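Phosphate transporter (Thermotoga maritima MSB8, PDB 6L85) probably imports phosphate across the membrane by coupling its movement to that of sodium ions, as a bacterial relative of the human SLC20 carriers. Local coordinates at residues Val235-Val238 / Phe239-Ala242; Thr316-Thr319 / Asn320-Phe324. One frame throughout, in Å; residues are numbered along the deposited sequence.

Contact 1 of 2, residues Val235-Val238 / Phe239-Ala242; sequences VENV and FKRA
Two successive turns of the alpha-helix 231-258 meet here, and Val235 with Phe239, one turn apart, carry the side-chain part of the contact. Four consecutive i to i+4 bonds define the helix: Phe239 N to Val235 O at 2.9 Å, Lys240 N to Glu236 O at 2.8 Å, Arg241 N to Asn237 O at 3.1 Å and Ala242 N to Val238 O at 3.0 Å. The bond from Phe239 N to Val235 O is the straightest, with an N-H...O angle of 170°, and that from Lys240 N to Glu236 O the most bent, at 140°.

Beside this ladder, Val235 and Phe239 run side by side and point the same way. Val235 CG1, turned anti to its own backbone N (chi1 169°), lies 3.6 Å from Phe239 CE2, with CD2 next to it. The ring also passes close to the backbone, with Phe239 CD2 3.3 Å from Val235 O.

In the helical bundle of this transporter, Val235 rests on Val161 and Phe162 and Phe239 on Ile157, all of helix 129-162, while Phe239 makes an edge-to-face ring contact with Phe324. Lys240 CB sits 3.3 Å from both Asn237 O and Glu236 O, and the extended chain then leads away from them. Both carboxylate oxygens of Glu236 are used at the start of helix 320-339, by Ser321 and Asn320. The side chain of Ala242 is about 8 Å from a bound sodium ion.

Contact 2 of 2, residues Thr316-Thr319 / Asn320-Phe324; sequences TTLT and NSRGF
Thr319 is the N-cap of helix 320-339, and its contacts with Arg322 and Gly323 start the helix at the end of the loop that follows helix 304-311. Among the backbone bonds, Thr319 O takes Gly323 N at 2.9 Å with an N-H...O angle of 164°, the donor lying nearly along the carbonyl direction; Arg322 N also reaches this oxygen, but only weakly.

The side-chain bonds centre on Thr319 OG1. Its chi1 of 49° places OG1 between the backbone N and the carbonyl carbon, where it receives a weak capping bond from Arg322 N at 3.4 Å. Arg322 NH1 adds a second donor at 3.2 Å, and OG1 meets the guanidinium at its edge, 13° out of the plane. The same arginine has another partner, as its NE bonds to Val357 O.

Apolar contact comes from Leu318, which crosses Arg322 obliquely. Both leucine methyls reach the first turn of the helix: CD1 touches the aliphatic base of the arginine at Arg322 CB, 3.6 Å away, and Leu318 CD2 lies 3.7 Å from Gly323 CA.

Overall arrangement
From the N terminus, contact 1 comes first, inside helix 231-258; contact 2 follows where the loop after helix 304-311 enters helix 320-339. Each spans one continuous piece of chain, so neither closes a long loop, and they stand in series without nesting or crossing. In space their centres are about 10 Å apart, on the same side of the chain's centre. Glu236 bridges them: its OE2 lies 2.9 Å from Ser321 OG, a probable hydrogen bond, and its OE1 makes a weak one to Asn320 N. Both helices then lead to one sodium site, which takes Gln243 and Ser247 from 231-258 and Asp327 from 320-339, with Thr29 completing it.

Contact 1 of 2, residues Val235-Val238 / Phe239-Ala242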
loop_
_atom_site.group_PDB
_atom_site.type_symbol
_atom_site.label_atom_id
_atom_site.label_comp_id
_atom_site.label_asym_id
_atom_site.label_seq_id
_atom_site.Cartn_x
_atom_site.Cartn_y
_atom_site.Cartn_z
ATOM N N VAL B 235 -16.883 23.583 -1.010
ATOM C CA VAL B 235 -16.014 22.996 -2.022
ATOM C C VAL B 235 -14.552 23.157 -1.627
ATOM O O VAL B 235 -13.755 22.214 -1.754
ATOM C CB VAL B 235 -16.309 23.611 -3.400
ATOM C CG1 VAL B 235 -15.224 23.212 -4.415
ATOM C CG2 VAL B 235 -17.700 23.177 -3.874
ATOM N N GLU B 236 -14.171 24.335 -1.128
ATOM C CA GLU B 236 -12.783 24.501 -0.716
ATOM C C GLU B 236 -12.458 23.643 0.490
ATOM O O GLU B 236 -11.318 23.194 0.628
ATOM C CB GLU B 236 -12.467 25.965 -0.433
ATOM C CG GLU B 236 -12.344 26.765 -1.727
ATOM C CD GLU B 236 -11.120 26.371 -2.575
ATOM O OE1 GLU B 236 -10.019 26.211 -2.000
ATOM O OE2 GLU B 236 -11.258 26.248 -3.816
ATOM N N ASN B 237 -13.438 23.390 1.360
ATOM C CA ASN B 237 -13.205 22.511 2.498
ATOM C C ASN B 237 -12.925 21.079 2.036
ATOM O O ASN B 237 -12.012 20.405 2.543
ATOM C CB ASN B 237 -14.421 22.577 3.415
ATOM C CG ASN B 237 -14.211 21.838 4.696
ATOM O OD1 ASN B 237 -13.314 22.177 5.476
ATOM N ND2 ASN B 237 -15.016 20.802 4.922
ATOM N N VAL B 238 -13.674 20.623 1.032
ATOM C CA VAL B 238 -13.436 19.299 0.467
ATOM C C VAL B 238 -12.065 19.235 -0.213
ATOM O O VAL B 238 -11.312 18.268 -0.033
ATOM C CB VAL B 238 -14.587 18.936 -0.491
ATOM C CG1 VAL B 238 -14.253 17.714 -1.278
ATOM C CG2 VAL B 238 -15.842 18.684 0.310
ATOM N N PHE B 239 -11.711 20.260 -0.999
ATOM C CA PHE B 239 -10.372 20.286 -1.579
ATOM C C PHE B 239 -9.303 20.327 -0.501
ATOM O O PHE B 239 -8.221 19.756 -0.680
ATOM C CB PHE B 239 -10.202 21.477 -2.516
ATOM C CG PHE B 239 -10.659 21.208 -3.905
ATOM C CD1 PHE B 239 -9.959 20.336 -4.724
ATOM C CD2 PHE B 239 -11.806 21.804 -4.391
ATOM C CE1 PHE B 239 -10.391 20.087 -6.018
ATOM C CE2 PHE B 239 -12.237 21.561 -5.687
ATOM C CZ PHE B 239 -11.535 20.700 -6.497
ATOM N N LYS B 240 -9.588 20.987 0.623
ATOM C CA LYS B 240 -8.617 21.088 1.704
ATOM C C LYS B 240 -8.286 19.720 2.269
ATOM O O LYS B 240 -7.132 19.441 2.619
ATOM C CB LYS B 240 -9.163 21.981 2.811
ATOM C CG LYS B 240 -8.305 22.005 4.042
ATOM C CD LYS B 240 -8.985 22.771 5.148
ATOM C CE LYS B 240 -7.970 23.430 6.048
ATOM N NZ LYS B 240 -8.664 24.074 7.198
ATOM N N ARG B 241 -9.295 18.866 2.391
ATOM C CA ARG B 241 -8.996 17.525 2.871
ATOM C C ARG B 241 -8.361 16.660 1.779
ATOM O O ARG B 241 -7.429 15.901 2.061
ATOM C CB ARG B 241 -10.257 16.885 3.442
ATOM C CG ARG B 241 -10.771 17.611 4.711
ATOM C CD ARG B 241 -9.937 17.249 5.951
ATOM N NE ARG B 241 -9.663 15.812 6.024
ATOM C CZ ARG B 241 -8.884 15.236 6.943
ATOM N NH1 ARG B 241 -8.291 15.976 7.875
ATOM N NH2 ARG B 241 -8.693 13.917 6.929
ATOM N N ALA B 242 -8.819 16.783 0.528
ATOM C CA ALA B 242 -8.316 15.939 -0.556
ATOM C C ALA B 242 -6.874 16.266 -0.948
ATOM O O ALA B 242 -6.154 15.398 -1.484
ATOM C CB ALA B 242 -9.236 16.076 -1.769
#

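Contact 2 of 2, residues Thr316-Thr319 / Asn320-Phe324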
loop_
_atom_site.group_PDB
_atom_site.type_symbol
_atom_site.label_atom_id
_atom_site.label_comp_id
_atom_site.label_asym_id
_atom_site.label_seq_id
_atom_site.Cartn_x
_atom_site.Cartn_y
_atom_site.Cartn_z
ATOM N N THR B 316 0.492 30.218 1.701
ATOM C CA THR B 316 -0.734 30.148 2.497
ATOM C C THR B 316 -1.901 30.868 1.835
ATOM O O THR B 316 -3.038 30.721 2.295
ATOM C CB THR B 316 -0.528 30.724 3.903
ATOM O OG1 THR B 316 -0.419 32.151 3.828
ATOM C CG2 THR B 316 0.708 30.130 4.566
ATOM N N THR B 317 -1.648 31.636 0.780
ATOM C CA THR B 317 -2.700 32.237 -0.023
ATOM C C THR B 317 -3.064 31.382 -1.233
ATOM O O THR B 317 -3.888 31.806 -2.054
ATOM C CB THR B 317 -2.284 33.648 -0.476
ATOM O OG1 THR B 317 -1.084 33.579 -1.267
ATOM C CG2 THR B 317 -2.033 34.539 0.736
ATOM N N LEU B 318 -2.463 30.201 -1.371
ATOM C CA LEU B 318 -2.836 29.274 -2.433
ATOM C C LEU B 318 -4.144 28.574 -2.057
ATOM O O LEU B 318 -4.224 27.926 -1.010
ATOM C CB LEU B 318 -1.717 28.259 -2.655
ATOM C CG LEU B 318 -1.805 27.403 -3.916
ATOM C CD1 LEU B 318 -1.673 28.297 -5.150
ATOM C CD2 LEU B 318 -0.728 26.315 -3.893
ATOM N N THR B 319 -5.171 28.705 -2.895
ATOM C CA THR B 319 -6.427 28.038 -2.579
ATOM C C THR B 319 -6.218 26.528 -2.524
ATOM O O THR B 319 -5.283 25.975 -3.114
ATOM C CB THR B 319 -7.520 28.358 -3.605
ATOM O OG1 THR B 319 -7.032 28.165 -4.942
ATOM C CG2 THR B 319 -8.021 29.799 -3.441
ATOM N N ASN B 320 -7.110 25.859 -1.798
ATOM C CA ASN B 320 -7.021 24.407 -1.690
ATOM C C ASN B 320 -7.220 23.726 -3.035
ATOM O O ASN B 320 -6.584 22.697 -3.309
ATOM C CB ASN B 320 -8.029 23.919 -0.670
ATOM C CG ASN B 320 -7.592 24.240 0.736
ATOM O OD1 ASN B 320 -6.570 23.732 1.201
ATOM N ND2 ASN B 320 -8.330 25.113 1.410
ATOM N N SER B 321 -8.069 24.289 -3.900
ATOM C CA SER B 321 -8.219 23.691 -5.222
ATOM C C SER B 321 -6.949 23.865 -6.048
ATOM O O SER B 321 -6.586 22.979 -6.837
ATOM C CB SER B 321 -9.427 24.290 -5.939
ATOM O OG SER B 321 -9.325 25.698 -5.967
ATOM N N ARG B 322 -6.210 24.953 -5.823
ATOM C CA ARG B 322 -4.965 25.133 -6.555
ATOM C C ARG B 322 -3.855 24.243 -6.004
ATOM O O ARG B 322 -3.048 23.729 -6.780
ATOM C CB ARG B 322 -4.532 26.594 -6.525
ATOM C CG ARG B 322 -5.304 27.455 -7.511
ATOM C CD ARG B 322 -4.738 28.870 -7.612
ATOM N NE ARG B 322 -5.390 29.592 -8.696
ATOM C CZ ARG B 322 -6.599 30.136 -8.606
ATOM N NH1 ARG B 322 -7.286 30.051 -7.472
ATOM N NH2 ARG B 322 -7.115 30.767 -9.649
ATOM N N GLY B 323 -3.764 24.095 -4.675
ATOM C CA GLY B 323 -2.771 23.195 -4.105
ATOM C C GLY B 323 -3.005 21.753 -4.522
ATOM O O GLY B 323 -2.069 21.038 -4.871
ATOM N N PHE B 324 -4.270 21.317 -4.490
ATOM C CA PHE B 324 -4.681 20.039 -5.062
ATOM C C PHE B 324 -4.167 19.871 -6.492
ATOM O O PHE B 324 -3.576 18.834 -6.836
ATOM C CB PHE B 324 -6.211 19.959 -5.022
ATOM C CG PHE B 324 -6.789 18.657 -5.532
ATOM C CD1 PHE B 324 -6.998 17.590 -4.666
ATOM C CD2 PHE B 324 -7.172 18.520 -6.868
ATOM C CE1 PHE B 324 -7.556 16.396 -5.118
ATOM C CE2 PHE B 324 -7.732 17.339 -7.323
ATOM C CZ PHE B 324 -7.922 16.269 -6.442
#